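Local coordinates for protein diphthine synthase (Aeropyrum pernix, PDB 1WDE) that probably uses S-adenosyl-L-methionine to trimethylate the amino group of a modified histidine in translation elongation factor 2, a step of diphthamide biosynthesis, at residues 15-20 and 118-123; 91-96 and 114-119; 11-16 and 24-29; 124-129 and 214-219. One frame throughout, in Å; residues are numbered along the deposited sequence.

Overall arrangement
Three contacts gather where the parallel sheet ends at the probable S-adenosyl-L-methionine site, and the fourth carries the structure into the mixed sheet. Contacts 1 and 2 have centres about 9 Å apart and share P118 and G119; G16 O of contact 1 meets G92 N of contact 2 at 2.8 Å. Contact 3 packs helix 24-32 on strand 9-14, next to strand 113-117 of contact 2, their centres about 8 Å apart. Contact 4 continues along helix 122-130, whose start is in contact 1, and Y17 OH bridges the two by reaching G219 O at 2.8 Å. Contacts 3 and 4 lie farthest apart, with centres about 22 Å from each other.

Contact 1. Residues 15-20 and 118-123; sequences WGYAPG and PGVSGV
Y17 and G122 meet where the loop after strand 113-117 turns into helix 122-130, a segment whose S121 and G122 probably bind S-adenosyl-L-methionine, as in related diphthine synthases. The phenol ring lies over the start of this helix. G122 CA sits above one ring face in a CH-pi contact, 4.0 Å from the ring centroid, and Y17 CD1 comes within 3.5 Å of G122 N. At the ring edge, in its plane, lies V120 O, 3.6 Å from Y17 CD1. A first torsion of 58° places Y17 CG between the backbone N and the carbonyl carbon, and from there the ring reaches across to the helix start. V120 adds an apolar touch, its CG1 3.9 Å from Y17 CE1. The same V120 O receives a CA-H...O contact from G16 CA at 3.3 Å. Glycine suits position 16: with its positive phi, a CB would press on the preceding carbonyl. Glycine suits position 119 for another reason: a CB there would crowd W15 N and G16 N. Y17 OH bonds to G219 O, while S121 OG caps the helix at Q124 N. With a leucine in place of Y17, G219 O would probably lose its hydroxyl partner and G122 its aromatic cover. W15 and G16 face G92 as a classic beta bulge. Behind them the W15 indole packs against helices 24-32 and 47-57, whereas V123 touches strand 168-173.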
loop_
_atom_site.group_PDB
_atom_site.type_symbol
_atom_site.label_atom_id
_atom_site.label_comp_id
_atom_site.label_asym_id
_atom_site.label_seq_id
_atom_site.Cartn_x
_atom_site.Cartn_y
_atom_site.Cartn_z
ATOM N N TRP A 15 -0.720 4.188 13.801
ATOM C CA TRP A 15 -2.000 4.430 14.449
ATOM C C TRP A 15 -3.162 3.538 13.965
ATOM O O TRP A 15 -4.260 3.606 14.509
ATOM C CB TRP A 15 -2.381 5.898 14.240
ATOM C CG TRP A 15 -3.201 6.493 15.347
ATOM C CD1 TRP A 15 -4.480 6.952 15.262
ATOM C CD2 TRP A 15 -2.779 6.720 16.701
ATOM N NE1 TRP A 15 -4.885 7.456 16.480
ATOM C CE2 TRP A 15 -3.863 7.325 17.379
ATOM C CE3 TRP A 15 -1.593 6.469 17.405
ATOM C CZ2 TRP A 15 -3.798 7.685 18.731
ATOM C CZ3 TRP A 15 -1.525 6.825 18.752
ATOM C CH2 TRP A 15 -2.627 7.428 19.401
ATOM N N GLY A 16 -2.928 2.684 12.975
ATOM C CA GLY A 16 -4.028 1.878 12.457
ATOM C C GLY A 16 -4.706 2.743 11.398
ATOM O O GLY A 16 -4.435 3.938 11.327
ATOM N N TYR A 17 -5.601 2.192 10.586
ATOM C CA TYR A 17 -6.187 3.016 9.531
ATOM C C TYR A 17 -7.604 3.527 9.749
ATOM O O TYR A 17 -8.215 4.063 8.831
ATOM C CB TYR A 17 -6.104 2.270 8.187
ATOM C CG TYR A 17 -6.803 0.937 8.211
ATOM C CD1 TYR A 17 -6.140 -0.212 8.671
ATOM C CD2 TYR A 17 -8.133 0.821 7.816
ATOM C CE1 TYR A 17 -6.785 -1.431 8.737
ATOM C CE2 TYR A 17 -8.799 -0.412 7.881
ATOM C CZ TYR A 17 -8.119 -1.529 8.341
ATOM O OH TYR A 17 -8.762 -2.748 8.421
ATOM N N ALA A 18 -8.138 3.370 10.950
ATOM C CA ALA A 18 -9.473 3.868 11.241
ATOM C C ALA A 18 -9.617 4.025 12.740
ATOM O O ALA A 18 -8.861 3.434 13.499
ATOM C CB ALA A 18 -10.540 2.899 10.726
ATOM N N PRO A 19 -10.574 4.846 13.187
ATOM C CA PRO A 19 -10.728 4.989 14.635
ATOM C C PRO A 19 -11.047 3.626 15.256
ATOM O O PRO A 19 -11.756 2.819 14.660
ATOM C CB PRO A 19 -11.876 6.005 14.770
ATOM C CG PRO A 19 -12.539 5.999 13.432
ATOM C CD PRO A 19 -11.407 5.823 12.471
ATOM N N GLY A 20 -10.489 3.363 16.435
ATOM C CA GLY A 20 -10.732 2.099 17.107
ATOM C C GLY A 20 -9.693 1.046 16.764
ATOM O O GLY A 20 -9.676 -0.037 17.342
ATOM N N PRO A 118 4.514 -0.632 16.157
ATOM C CA PRO A 118 3.669 -1.029 15.019
ATOM C C PRO A 118 2.172 -0.714 15.080
ATOM O O PRO A 118 1.585 -0.574 16.159
ATOM C CB PRO A 118 3.942 -2.530 14.868
ATOM C CG PRO A 118 4.498 -2.969 16.178
ATOM C CD PRO A 118 5.234 -1.777 16.740
ATOM N N GLY A 119 1.577 -0.566 13.896
ATOM C CA GLY A 119 0.150 -0.310 13.789
ATOM C C GLY A 119 -0.413 -1.240 12.722
ATOM O O GLY A 119 0.348 -1.750 11.888
ATOM N N VAL A 120 -1.717 -1.495 12.735
ATOM C CA VAL A 120 -2.298 -2.348 11.689
ATOM C C VAL A 120 -2.346 -1.523 10.402
ATOM O O VAL A 120 -2.945 -0.437 10.382
ATOM C CB VAL A 120 -3.743 -2.802 12.022
ATOM C CG1 VAL A 120 -4.327 -3.580 10.833
ATOM C CG2 VAL A 120 -3.752 -3.691 13.263
ATOM N N SER A 121 -1.709 -1.996 9.325
ATOM C CA SER A 121 -1.782 -1.213 8.098
ATOM C C SER A 121 -2.942 -1.700 7.228
ATOM O O SER A 121 -3.362 -2.863 7.312
ATOM C CB SER A 121 -0.472 -1.256 7.320
ATOM O OG SER A 121 -0.373 -2.410 6.551
ATOM N N GLY A 122 -3.490 -0.786 6.440
ATOM C CA GLY A 122 -4.589 -1.132 5.562
ATOM C C GLY A 122 -4.139 -2.144 4.526
ATOM O O GLY A 122 -4.939 -2.945 4.043
ATOM N N VAL A 123 -2.856 -2.114 4.183
ATOM C CA VAL A 123 -2.333 -3.062 3.205
ATOM C C VAL A 123 -2.464 -4.477 3.743
ATOM O O VAL A 123 -2.924 -5.373 3.037
ATOM C CB VAL A 123 -0.827 -2.824 2.900
ATOM C CG1 VAL A 123 -0.323 -3.897 1.936
ATOM C CG2 VAL A 123 -0.618 -1.428 2.295
#

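Contact 2. Residues 91-96 and 114-119; sequences AGDPMV and VRYIPG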
loop_
_atom_site.group_PDB
_atom_site.type_symbol
_atom_site.label_atom_id
_atom_site.label_comp_id
_atom_site.label_asym_id
_atom_site.label_seq_id
_atom_site.Cartn_x
_atom_site.Cartn_y
_atom_site.Cartn_z
ATOM N N ALA A 91 -1.002 6.928 9.853
ATOM C CA ALA A 91 -2.172 6.063 9.830
ATOM C C ALA A 91 -1.563 4.729 9.342
ATOM O O ALA A 91 -0.597 4.732 8.588
ATOM C CB ALA A 91 -3.209 6.592 8.820
ATOM N N GLY A 92 -2.090 3.598 9.776
ATOM C CA GLY A 92 -1.504 2.337 9.347
ATOM C C GLY A 92 -0.240 2.025 10.136
ATOM O O GLY A 92 -0.222 2.139 11.358
ATOM N N ASP A 93 0.819 1.630 9.441
ATOM C CA ASP A 93 2.104 1.301 10.075
ATOM C C ASP A 93 3.174 2.149 9.419
ATOM O O ASP A 93 3.257 2.205 8.194
ATOM C CB ASP A 93 2.450 -0.179 9.866
ATOM C CG ASP A 93 3.741 -0.580 10.554
ATOM O OD1 ASP A 93 3.679 -1.181 11.643
ATOM O OD2 ASP A 93 4.813 -0.284 10.010
ATOM N N PRO A 94 4.040 2.784 10.217
ATOM C CA PRO A 94 5.097 3.628 9.644
ATOM C C PRO A 94 6.112 2.957 8.715
ATOM O O PRO A 94 6.750 3.630 7.912
ATOM C CB PRO A 94 5.751 4.236 10.880
ATOM C CG PRO A 94 5.597 3.151 11.916
ATOM C CD PRO A 94 4.183 2.670 11.683
HETATM N N MSE A 95 6.253 1.638 8.797
HETATM C CA MSE A 95 7.225 0.948 7.959
HETATM C C MSE A 95 6.602 0.355 6.690
HETATM O O MSE A 95 7.295 -0.225 5.842
HETATM C CB MSE A 95 7.907 -0.159 8.770
HETATM C CG MSE A 95 8.586 0.351 10.034
HETATM SE SE MSE A 95 9.864 1.769 9.603
HETATM C CE MSE A 95 10.842 1.868 11.292
ATOM N N VAL A 96 5.296 0.512 6.546
ATOM C CA VAL A 96 4.624 -0.039 5.383
ATOM C C VAL A 96 4.241 1.002 4.353
ATOM O O VAL A 96 3.315 1.778 4.560
ATOM C CB VAL A 96 3.348 -0.825 5.791
ATOM C CG1 VAL A 96 2.590 -1.310 4.531
ATOM C CG2 VAL A 96 3.741 -2.026 6.652
ATOM N N VAL A 114 15.656 5.207 18.724
ATOM C CA VAL A 114 14.435 5.077 17.928
ATOM C C VAL A 114 13.591 3.873 18.305
ATOM O O VAL A 114 14.091 2.752 18.387
ATOM C CB VAL A 114 14.757 4.988 16.424
ATOM C CG1 VAL A 114 13.472 4.747 15.633
ATOM C CG2 VAL A 114 15.439 6.276 15.958
ATOM N N ARG A 115 12.307 4.115 18.551
ATOM C CA ARG A 115 11.385 3.034 18.901
ATOM C C ARG A 115 10.334 2.953 17.790
ATOM O O ARG A 115 9.724 3.963 17.421
ATOM C CB ARG A 115 10.685 3.326 20.229
ATOM C CG ARG A 115 11.618 3.650 21.370
ATOM C CD ARG A 115 12.319 2.416 21.867
ATOM N NE ARG A 115 11.516 1.678 22.836
ATOM C CZ ARG A 115 11.850 0.478 23.304
ATOM N NH1 ARG A 115 11.079 -0.143 24.190
ATOM N NH2 ARG A 115 12.952 -0.110 22.865
ATOM N N TYR A 116 10.140 1.759 17.253
ATOM C CA TYR A 116 9.154 1.560 16.197
ATOM C C TYR A 116 7.944 0.903 16.849
ATOM O O TYR A 116 8.020 -0.240 17.303
ATOM C CB TYR A 116 9.751 0.677 15.080
ATOM C CG TYR A 116 8.730 -0.087 14.246
ATOM C CD1 TYR A 116 7.531 0.505 13.844
ATOM C CD2 TYR A 116 8.976 -1.392 13.850
ATOM C CE1 TYR A 116 6.606 -0.198 13.072
ATOM C CE2 TYR A 116 8.057 -2.103 13.072
ATOM C CZ TYR A 116 6.878 -1.501 12.696
ATOM O OH TYR A 116 5.955 -2.218 11.971
ATOM N N ILE A 117 6.837 1.640 16.935
ATOM C CA ILE A 117 5.623 1.083 17.531
ATOM C C ILE A 117 4.728 0.677 16.355
ATOM O O ILE A 117 4.238 1.528 15.628
ATOM C CB ILE A 117 4.882 2.118 18.407
ATOM C CG1 ILE A 117 5.836 2.678 19.475
ATOM C CG2 ILE A 117 3.668 1.441 19.089
ATOM C CD1 ILE A 117 6.503 1.594 20.307
ATOM N N PRO A 118 4.514 -0.632 16.157
ATOM C CA PRO A 118 3.669 -1.029 15.019
ATOM C C PRO A 118 2.172 -0.714 15.080
ATOM O O PRO A 118 1.585 -0.574 16.159
ATOM C CB PRO A 118 3.942 -2.530 14.868
ATOM C CG PRO A 118 4.498 -2.969 16.178
ATOM C CD PRO A 118 5.234 -1.777 16.740
ATOM N N GLY A 119 1.577 -0.566 13.896
ATOM C CA GLY A 119 0.150 -0.310 13.789
ATOM C C GLY A 119 -0.413 -1.240 12.722
ATOM O O GLY A 119 0.348 -1.750 11.888
#
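The Y116 ring is held between M95 on one face and P118 on the other, with D93 at its edge. P118 CD stands over the ring centre, and M95 CG lies across the opposite face toward the rim, 3.7 Å from the ring centroid in a CH-pi contact. M95 is a selenomethionine; its selenium sits farther above the same face, 5.1 Å from the centroid, as a Met-aromatic contact. P94 adds CG against Y116 CE1 at 3.7 Å. D93 OD1 approaches in the ring plane, with the carboxylate turned 84° to the ring. Y116 OH donates to D93 OD1 on its syn side, slightly out of the carboxylate plane, over 2.5 Å; G119 N donates to the same oxygen on its anti side, more clearly tilted from that plane, over 3.1 Å with an angle of 162°. D93 CG lies opposite the backbone N (chi1 -178°), and its second oxygen, OD2, accepts from M95 N at 2.7 Å, closing an Asx turn at the start of a type I turn from D93 to V96. Glycine suits position 119 because a CB would clash with G92 O. Were a leucine to take the place of D93, G119 N and M95 N would probably be left without their acceptor, and the tyrosine hydroxyl without the bond that fixes its end. Aspartate thus has the reach and two acceptor oxygens to join a loop to the end of strand 113-117. D93 and V96 probably bind S-adenosyl-L-methionine, so the carboxylate held by these bonds is consistent with a preset wall of that site.

Contact 3. Residues 11-16 and 24-29; sequences LLVGWG and LEALDA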
loop_
_atom_site.group_PDB
_atom_site.type_symbol
_atom_site.label_atom_id
_atom_site.label_comp_id
_atom_site.label_asym_id
_atom_site.label_seq_id
_atom_site.Cartn_x
_atom_site.Cartn_y
_atom_site.Cartn_z
ATOM N N LEU A 11 9.773 8.352 18.407
ATOM C CA LEU A 11 8.794 7.281 18.401
ATOM C C LEU A 11 8.072 7.299 17.065
ATOM O O LEU A 11 7.373 8.266 16.759
ATOM C CB LEU A 11 7.772 7.478 19.524
ATOM C CG LEU A 11 8.300 7.662 20.949
ATOM C CD1 LEU A 11 7.123 7.689 21.943
ATOM C CD2 LEU A 11 9.252 6.526 21.285
ATOM N N LEU A 12 8.267 6.252 16.261
ATOM C CA LEU A 12 7.583 6.134 14.967
ATOM C C LEU A 12 6.394 5.247 15.273
ATOM O O LEU A 12 6.534 4.032 15.388
ATOM C CB LEU A 12 8.479 5.478 13.913
ATOM C CG LEU A 12 9.536 6.361 13.252
ATOM C CD1 LEU A 12 10.057 5.647 12.018
ATOM C CD2 LEU A 12 8.933 7.693 12.856
ATOM N N VAL A 13 5.225 5.865 15.388
ATOM C CA VAL A 13 4.017 5.158 15.781
ATOM C C VAL A 13 2.949 4.897 14.708
ATOM O O VAL A 13 2.457 5.828 14.066
ATOM C CB VAL A 13 3.351 5.942 16.939
ATOM C CG1 VAL A 13 2.256 5.111 17.591
ATOM C CG2 VAL A 13 4.416 6.354 17.963
ATOM N N GLY A 14 2.583 3.629 14.533
ATOM C CA GLY A 14 1.530 3.290 13.588
ATOM C C GLY A 14 0.216 3.432 14.353
ATOM O O GLY A 14 0.049 2.873 15.435
ATOM N N TRP A 15 -0.720 4.188 13.801
ATOM C CA TRP A 15 -2.000 4.430 14.449
ATOM C C TRP A 15 -3.162 3.538 13.965
ATOM O O TRP A 15 -4.260 3.606 14.509
ATOM C CB TRP A 15 -2.381 5.898 14.240
ATOM C CG TRP A 15 -3.201 6.493 15.347
ATOM C CD1 TRP A 15 -4.480 6.952 15.262
ATOM C CD2 TRP A 15 -2.779 6.720 16.701
ATOM N NE1 TRP A 15 -4.885 7.456 16.480
ATOM C CE2 TRP A 15 -3.863 7.325 17.379
ATOM C CE3 TRP A 15 -1.593 6.469 17.405
ATOM C CZ2 TRP A 15 -3.798 7.685 18.731
ATOM C CZ3 TRP A 15 -1.525 6.825 18.752
ATOM C CH2 TRP A 15 -2.627 7.428 19.401
ATOM N N GLY A 16 -2.928 2.684 12.975
ATOM C CA GLY A 16 -4.028 1.878 12.457
ATOM C C GLY A 16 -4.706 2.743 11.398
ATOM O O GLY A 16 -4.435 3.938 11.327
ATOM N N LEU A 24 -2.979 -0.461 22.416
ATOM C CA LEU A 24 -2.787 0.162 23.730
ATOM C C LEU A 24 -1.406 0.825 23.833
ATOM O O LEU A 24 -1.277 1.974 24.291
ATOM C CB LEU A 24 -2.939 -0.898 24.824
ATOM C CG LEU A 24 -4.298 -1.605 24.829
ATOM C CD1 LEU A 24 -4.297 -2.712 25.863
ATOM C CD2 LEU A 24 -5.403 -0.596 25.119
ATOM N N GLU A 25 -0.364 0.128 23.383
ATOM C CA GLU A 25 0.964 0.728 23.487
ATOM C C GLU A 25 1.124 1.957 22.616
ATOM O O GLU A 25 1.884 2.875 22.963
ATOM C CB GLU A 25 2.071 -0.294 23.194
ATOM C CG GLU A 25 1.912 -1.100 21.908
ATOM C CD GLU A 25 3.175 -1.885 21.568
ATOM O OE1 GLU A 25 3.699 -2.610 22.446
ATOM O OE2 GLU A 25 3.635 -1.775 20.416
ATOM N N ALA A 26 0.421 2.007 21.481
ATOM C CA ALA A 26 0.526 3.188 20.634
ATOM C C ALA A 26 -0.152 4.376 21.352
ATOM O O ALA A 26 0.368 5.493 21.365
ATOM C CB ALA A 26 -0.159 2.947 19.278
ATOM N N LEU A 27 -1.336 4.123 21.901
ATOM C CA LEU A 27 -2.085 5.153 22.620
ATOM C C LEU A 27 -1.168 5.647 23.754
ATOM O O LEU A 27 -0.922 6.848 23.894
ATOM C CB LEU A 27 -3.388 4.561 23.193
ATOM C CG LEU A 27 -4.543 4.207 22.237
ATOM C CD1 LEU A 27 -5.568 3.357 22.941
ATOM C CD2 LEU A 27 -5.196 5.461 21.709
ATOM N N ASP A 28 -0.642 4.701 24.528
ATOM C CA ASP A 28 0.264 5.007 25.638
ATOM C C ASP A 28 1.472 5.844 25.177
ATOM O O ASP A 28 1.737 6.929 25.709
ATOM C CB ASP A 28 0.751 3.703 26.266
ATOM C CG ASP A 28 1.525 3.925 27.552
ATOM O OD1 ASP A 28 2.177 2.966 28.024
ATOM O OD2 ASP A 28 1.478 5.051 28.095
ATOM N N ALA A 29 2.198 5.345 24.181
ATOM C CA ALA A 29 3.374 6.036 23.654
ATOM C C ALA A 29 3.136 7.498 23.312
ATOM O O ALA A 29 3.930 8.364 23.679
ATOM C CB ALA A 29 3.898 5.310 22.408
#
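W15 lays the far rim of its indole against A26 and L27 of helix 24-32, which follows strand 9-14 after a loop, in the first beta-alpha-beta crossover of the parallel sheet. W15 CB itself points neither at the helix nor away from it. The ring beyond does the reaching: chi1 of -149°, off the staggered positions, swings the six-membered part to the helix while NE1 bonds to S52 OG in helix 47-57. Along that part, CZ2 lies 4.0 Å from L27 CD2, and CH2 touches the same methyl. Next comes CZ3, whose approach to A26 O is edge-on, near the ring plane, at 3.5 Å. The indole and the L27 side chain cross at about a right angle. Deeper in, V13 CG1 meets A26 CB at 3.7 Å. Alanine suits position 26, since its lone methyl lets the helix close on V13 and on G14 O. The axes of strand 11-14 and helix segment 24-29 come within 8.7 Å, their N-to-C directions 136° apart. At the other end of the contact L11, with CG opposite its carbonyl carbon, places CD1 4.0 Å from A29 CB and 3.7 Å from A29 O.

Contact 4. Residues 124-129 and 214-219; sequences QAARGA and VLVEAG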
loop_
_atom_site.group_PDB
_atom_site.type_symbol
_atom_site.label_atom_id
_atom_site.label_comp_id
_atom_site.label_asym_id
_atom_site.label_seq_id
_atom_site.Cartn_x
_atom_site.Cartn_y
_atom_site.Cartn_z
ATOM N N GLN A 124 -2.036 -4.685 4.987
ATOM C CA GLN A 124 -2.080 -6.012 5.611
ATOM C C GLN A 124 -3.514 -6.488 5.759
ATOM O O GLN A 124 -3.826 -7.651 5.462
ATOM C CB GLN A 124 -1.388 -5.984 6.992
ATOM C CG GLN A 124 -1.795 -7.147 7.923
ATOM C CD GLN A 124 -1.708 -6.800 9.422
ATOM O OE1 GLN A 124 -2.245 -7.524 10.268
ATOM N NE2 GLN A 124 -1.036 -5.694 9.746
ATOM N N ALA A 125 -4.385 -5.588 6.218
ATOM C CA ALA A 125 -5.790 -5.925 6.392
ATOM C C ALA A 125 -6.435 -6.260 5.036
ATOM O O ALA A 125 -7.243 -7.170 4.954
ATOM C CB ALA A 125 -6.543 -4.767 7.050
ATOM N N ALA A 126 -6.065 -5.530 3.984
ATOM C CA ALA A 126 -6.620 -5.785 2.655
ATOM C C ALA A 126 -6.178 -7.169 2.176
ATOM O O ALA A 126 -7.014 -7.969 1.763
ATOM C CB ALA A 126 -6.161 -4.728 1.688
ATOM N N ARG A 127 -4.870 -7.455 2.235
ATOM C CA ARG A 127 -4.383 -8.765 1.821
ATOM C C ARG A 127 -5.120 -9.823 2.622
ATOM O O ARG A 127 -5.591 -10.825 2.073
ATOM C CB ARG A 127 -2.893 -8.911 2.087
ATOM C CG ARG A 127 -2.026 -8.104 1.171
ATOM C CD ARG A 127 -0.587 -8.219 1.646
ATOM N NE ARG A 127 0.348 -7.589 0.728
ATOM C CZ ARG A 127 1.638 -7.456 0.989
ATOM N NH1 ARG A 127 2.123 -7.903 2.145
ATOM N NH2 ARG A 127 2.441 -6.907 0.099
ATOM N N GLY A 128 -5.247 -9.582 3.921
ATOM C CA GLY A 128 -5.921 -10.550 4.775
ATOM C C GLY A 128 -7.378 -10.785 4.406
ATOM O O GLY A 128 -7.873 -11.922 4.439
ATOM N N ALA A 129 -8.079 -9.719 4.033
ATOM C CA ALA A 129 -9.495 -9.870 3.680
ATOM C C ALA A 129 -9.740 -10.740 2.439
ATOM O O ALA A 129 -10.795 -11.346 2.330
ATOM C CB ALA A 129 -10.147 -8.485 3.483
ATOM N N VAL A 214 -8.407 -8.584 -7.645
ATOM C CA VAL A 214 -9.318 -8.387 -6.533
ATOM C C VAL A 214 -9.143 -6.939 -6.094
ATOM O O VAL A 214 -8.023 -6.459 -5.946
ATOM C CB VAL A 214 -8.976 -9.348 -5.358
ATOM C CG1 VAL A 214 -10.136 -9.413 -4.369
ATOM C CG2 VAL A 214 -8.654 -10.749 -5.900
ATOM N N LEU A 215 -10.261 -6.252 -5.912
ATOM C CA LEU A 215 -10.270 -4.858 -5.486
ATOM C C LEU A 215 -10.715 -4.920 -4.024
ATOM O O LEU A 215 -11.781 -5.446 -3.723
ATOM C CB LEU A 215 -11.276 -4.055 -6.329
ATOM C CG LEU A 215 -11.342 -2.552 -5.985
ATOM C CD1 LEU A 215 -10.067 -1.857 -6.441
ATOM C CD2 LEU A 215 -12.551 -1.923 -6.678
ATOM N N VAL A 216 -9.893 -4.407 -3.113
ATOM C CA VAL A 216 -10.226 -4.490 -1.689
ATOM C C VAL A 216 -10.145 -3.163 -0.932
ATOM O O VAL A 216 -9.293 -2.334 -1.203
ATOM C CB VAL A 216 -9.264 -5.476 -0.953
ATOM C CG1 VAL A 216 -9.826 -5.830 0.445
ATOM C CG2 VAL A 216 -9.051 -6.721 -1.785
ATOM N N GLU A 217 -11.055 -2.979 0.013
ATOM C CA GLU A 217 -11.034 -1.798 0.858
ATOM C C GLU A 217 -11.052 -2.340 2.278
ATOM O O GLU A 217 -12.028 -2.956 2.698
ATOM C CB GLU A 217 -12.261 -0.903 0.652
ATOM C CG GLU A 217 -12.227 0.313 1.604
ATOM C CD GLU A 217 -13.304 1.338 1.330
ATOM O OE1 GLU A 217 -14.470 0.926 1.123
ATOM O OE2 GLU A 217 -12.976 2.555 1.328
ATOM N N ALA A 218 -9.960 -2.158 3.011
ATOM C CA ALA A 218 -9.942 -2.642 4.383
ATOM C C ALA A 218 -10.861 -1.715 5.179
ATOM O O ALA A 218 -10.929 -0.517 4.892
ATOM C CB ALA A 218 -8.516 -2.600 4.945
ATOM N N GLY A 219 -11.568 -2.256 6.165
ATOM C CA GLY A 219 -12.445 -1.417 6.960
ATOM C C GLY A 219 -12.293 -1.629 8.455
ATOM O O GLY A 219 -11.477 -2.447 8.916
#
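A125, A126 and A129 of helix 122-130 pack on V216 and A218 at the end of strand 213-217, so the helix lies against the mixed sheet of the second half of this methylase fold. The tight part is built from methyl groups. A125 CB and A218 CB meet tip to tip at 3.6 Å, and A218 CB also lies 3.9 Å from A126 N, against the helix backbone. Small residues suit this place, because the CA atoms of A126 and A218 are 4.9 Å apart and the A218 methyl already rests on the helix backbone. Farther along the larger V216 makes the contact: with CG1 opposite the backbone N (chi1 -166°), that methyl lies against the helix and touches A129 CB at 4.0 Å. V226 of the neighbouring strand 225-229 packs beside V216 and also touches A129. The loose, solvent side belongs to Q124 and G128, which are exposed, and the Q124 side chain starts away from the strand. R127 and E217, also turned away from the contact, find polar partners elsewhere: R127 NE bonds to T170 OG1, while E217 forms a salt bridge with R225 and accepts a bond from V244 N, as suits a charged residue on the other side of the strand. No hydrogen bond joins the two segments. Between them V216 CG1 rests 3.8 Å from A126 O and 4.0 Å from A126 CB.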